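Local coordinates for polyphosphate kinase (Porphyromonas gingivalis, PDB 2O8R), which probably catalyses the reversible transfer of the terminal phosphate of ATP onto a growing chain of inorganic polyphosphate, at residues 166-171 with 222-227. The protein carries 3 engineered substitutions. Numbering follows the deposited sequence.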
ATOM      1  N   VAL A 166      -0.083 -20.073  26.241  1.00 58.73           N
ATOM      2  CA  VAL A 166       0.488 -20.014  27.590  1.00 59.11           C
ATOM      3  C   VAL A 166      -0.211 -21.005  28.516  1.00 60.73           C
ATOM      4  O   VAL A 166      -1.437 -21.079  28.531  1.00 74.30           O
ATOM      5  CB  VAL A 166       0.284 -18.605  28.218  1.00 65.00           C
ATOM      6  CG1 VAL A 166       0.855 -18.546  29.613  1.00 50.18           C
ATOM      7  CG2 VAL A 166       0.898 -17.523  27.353  1.00 59.45           C
ATOM      8  N   ARG A 167       0.570 -21.761  29.283  1.00 63.47           N
ATOM      9  CA  ARG A 167       0.038 -22.642  30.324  1.00 63.85           C
ATOM     10  C   ARG A 167       0.102 -21.950  31.681  1.00 72.90           C
ATOM     11  O   ARG A 167       1.149 -21.433  32.069  1.00 68.75           O
ATOM     12  CB  ARG A 167       0.843 -23.934  30.380  1.00 57.09           C
ATOM     13  CG  ARG A 167       0.464 -24.852  31.510  1.00 71.63           C
ATOM     14  CD  ARG A 167       1.014 -26.241  31.278  1.00 88.70           C
ATOM     15  NE  ARG A 167       2.426 -26.342  31.616  1.00 92.21           N
ATOM     16  CZ  ARG A 167       3.161 -27.428  31.404  1.00 95.24           C
ATOM     17  NH1 ARG A 167       2.612 -28.502  30.848  1.00 70.63           N
ATOM     18  NH2 ARG A 167       4.446 -27.437  31.744  1.00 81.72           N
ATOM     19  N   LEU A 168      -1.011 -21.956  32.407  1.00 73.20           N
ATOM     20  CA  LEU A 168      -1.089 -21.265  33.692  1.00 75.67           C
ATOM     21  C   LEU A 168      -1.506 -22.152  34.876  1.00 79.07           C
ATOM     22  O   LEU A 168      -2.417 -22.976  34.754  1.00 85.13           O
ATOM     23  CB  LEU A 168      -2.060 -20.095  33.573  1.00 67.75           C
ATOM     24  CG  LEU A 168      -1.748 -19.092  32.471  1.00 53.54           C
ATOM     25  CD1 LEU A 168      -3.018 -18.378  32.027  1.00 60.58           C
ATOM     26  CD2 LEU A 168      -0.686 -18.100  32.927  1.00 78.91           C
ATOM     27  N   LYS A 169      -0.840 -21.964  36.018  1.00 68.37           N
ATOM     28  CA  LYS A 169      -1.267 -22.557  37.285  1.00 60.08           C
ATOM     29  C   LYS A 169      -1.549 -21.435  38.272  1.00 71.64           C
ATOM     30  O   LYS A 169      -0.748 -20.514  38.407  1.00 79.16           O
ATOM     31  CB  LYS A 169      -0.205 -23.496  37.835  1.00 69.08           C
ATOM     32  CG  LYS A 169      -0.736 -24.506  38.831  1.00 81.99           C
ATOM     33  CD  LYS A 169       0.397 -25.047  39.681  1.00 88.32           C
ATOM     34  CE  LYS A 169      -0.079 -25.411  41.070  1.00 85.51           C
ATOM     35  NZ  LYS A 169       1.011 -25.281  42.085  1.00 74.71           N
ATOM     36  N   GLU A 170      -2.681 -21.525  38.965  1.00 76.83           N
ATOM     37  CA  GLU A 170      -3.273 -20.383  39.666  1.00 83.78           C
ATOM     38  C   GLU A 170      -2.742 -20.144  41.085  1.00 87.04           C
ATOM     39  O   GLU A 170      -1.536 -20.042  41.291  1.00 95.58           O
ATOM     40  CB  GLU A 170      -4.786 -20.561  39.692  1.00 87.77           C
ATOM     41  CG  GLU A 170      -5.576 -19.281  39.577  1.00 94.96           C
ATOM     42  CD  GLU A 170      -7.047 -19.555  39.380  1.00100.66           C
ATOM     43  OE1 GLU A 170      -7.860 -18.656  39.679  1.00 97.09           O
ATOM     44  OE2 GLU A 170      -7.386 -20.676  38.934  1.00 89.17           O
ATOM     45  N   LYS A 171      -3.649 -20.026  42.053  1.00 99.40           N
ATOM     46  CA  LYS A 171      -3.286 -19.891  43.464  1.00115.63           C
ATOM     47  C   LYS A 171      -3.190 -21.263  44.121  1.00124.50           C
ATOM     48  O   LYS A 171      -2.235 -21.549  44.848  1.00122.62           O
ATOM     49  CB  LYS A 171      -4.315 -19.027  44.209  1.00116.09           C
ATOM     50  CG  LYS A 171      -4.265 -19.138  45.740  1.00126.27           C
ATOM     51  CD  LYS A 171      -2.981 -18.548  46.317  1.00126.81           C
ATOM     52  CE  LYS A 171      -2.620 -19.186  47.645  1.00123.19           C
ATOM     53  NZ  LYS A 171      -1.204 -18.897  48.001  1.00122.34           N
ATOM     54  N   PRO A 222      -1.320 -11.606  36.331  1.00 67.92           N
ATOM     55  CA  PRO A 222      -0.835 -11.398  37.694  1.00 71.63           C
ATOM     56  C   PRO A 222      -1.284 -12.480  38.685  1.00 75.56           C
ATOM     57  O   PRO A 222      -0.513 -12.873  39.558  1.00 86.09           O
ATOM     58  CB  PRO A 222      -1.438 -10.044  38.074  1.00 70.55           C
ATOM     59  CG  PRO A 222      -2.599  -9.877  37.166  1.00 65.95           C
ATOM     60  CD  PRO A 222      -2.164 -10.482  35.887  1.00 71.26           C
ATOM     61  N   GLY A 223      -2.507 -12.972  38.537  1.00 64.23           N
ATOM     62  CA  GLY A 223      -3.022 -13.985  39.439  1.00 58.61           C
ATOM     63  C   GLY A 223      -2.689 -15.419  39.074  1.00 72.69           C
ATOM     64  O   GLY A 223      -3.422 -16.339  39.447  1.00 87.73           O
ATOM     65  N   TYR A 224      -1.590 -15.620  38.350  1.00 74.11           N
ATOM     66  CA  TYR A 224      -1.153 -16.965  37.974  1.00 70.15           C
ATOM     67  C   TYR A 224       0.348 -17.088  38.037  1.00 71.55           C
ATOM     68  O   TYR A 224       1.066 -16.091  37.976  1.00 75.32           O
ATOM     69  CB  TYR A 224      -1.553 -17.309  36.541  1.00 66.81           C
ATOM     70  CG  TYR A 224      -3.021 -17.247  36.238  1.00 66.07           C
ATOM     71  CD1 TYR A 224      -3.820 -18.383  36.328  1.00 48.75           C
ATOM     72  CD2 TYR A 224      -3.610 -16.055  35.833  1.00 68.56           C
ATOM     73  CE1 TYR A 224      -5.169 -18.329  36.042  1.00 63.89           C
ATOM     74  CE2 TYR A 224      -4.959 -15.991  35.541  1.00 82.57           C
ATOM     75  CZ  TYR A 224      -5.736 -17.128  35.647  1.00 71.69           C
ATOM     76  OH  TYR A 224      -7.080 -17.054  35.354  1.00 69.18           O
ATOM     77  N   GLU A 225       0.808 -18.329  38.127  1.00 80.28           N
ATOM     78  CA  GLU A 225       2.205 -18.670  37.946  1.00 83.37           C
ATOM     79  C   GLU A 225       2.351 -19.134  36.493  1.00 90.34           C
ATOM     80  O   GLU A 225       1.839 -20.190  36.121  1.00 92.17           O
ATOM     81  CB  GLU A 225       2.603 -19.785  38.918  1.00 81.13           C
ATOM     82  CG  GLU A 225       4.036 -19.721  39.412  1.00 94.40           C
ATOM     83  CD  GLU A 225       4.296 -18.513  40.295  1.00120.29           C
ATOM     84  OE1 GLU A 225       5.387 -17.908  40.179  1.00128.20           O
ATOM     85  OE2 GLU A 225       3.405 -18.165  41.102  1.00123.44           O
ATOM     86  N   VAL A 226       3.016 -18.322  35.673  1.00 89.21           N
ATOM     87  CA  VAL A 226       3.151 -18.599  34.245  1.00 77.68           C
ATOM     88  C   VAL A 226       4.104 -19.771  34.032  1.00 84.29           C
ATOM     89  O   VAL A 226       5.305 -19.648  34.252  1.00 99.96           O
ATOM     90  CB  VAL A 226       3.691 -17.379  33.470  1.00 68.26           C
ATOM     91  CG1 VAL A 226       3.645 -17.652  31.995  1.00 68.25           C
ATOM     92  CG2 VAL A 226       2.907 -16.116  33.803  1.00 61.28           C
HETATM   93  N   MSE A 227       3.565 -20.902  33.592  1.00 90.67           N
HETATM   94  CA  MSE A 227       4.339 -22.148  33.537  1.00 95.49           C
HETATM   95  C   MSE A 227       5.240 -22.261  32.333  1.00 80.81           C
HETATM   96  O   MSE A 227       6.409 -22.612  32.453  1.00 78.50           O
HETATM   97  CB  MSE A 227       3.420 -23.366  33.650  1.00 93.82           C
HETATM   98  CG  MSE A 227       2.544 -23.306  34.893  1.00114.74           C
HETATM   99 SE   MSE A 227       3.482 -23.573  36.599  1.00129.58          SE
HETATM  100  CE  MSE A 227       4.655 -22.024  36.783  1.00111.10           C
TER
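Lys169 and Glu225 form a hydrogen-bonded antiparallel pair in which each backbone amide serves the other's carbonyl. Glu225 N donates to Lys169 O at 2.7 Å. The return bond, Lys169 N to Glu225 O, is longer at 3.2 Å but almost straight at the hydrogen (176°). A third bond, from Met227 N to Arg167 O (2.9 Å), continues the pairing past the non-hydrogen-bonded pair Leu168–Val226. The backbone of Leu168 bonds instead to Ser178 of strand 178-183, so strand 163-169 is paired on both sides, with 225-235 on one and 178-183 on the other. On the face of Leu168 and Val226, Leu168 CD1 sits over the centre of the Tyr224 ring, 4.3 Å above its plane, while Glu170 CG comes obliquely to Tyr224 CE1 at 3.7 Å. Val166 CG1 meets Val226 CG1 at 3.8 Å, and Leu217 of helix 217-220 touches both valines. On the other face, selenomethionine Met227, bent at chi2 (-71°), brings SE to Lys169 CB at 3.9 Å. Met227 CB lies at the edge of the Arg167 guanidinium, in its plane, and that group also makes a cation-pi contact with Tyr177. Bridges and bonds together identify neighbouring central strands, 163-169 and 225-235, of the mixed beta-sheet in the PPK1 middle domain.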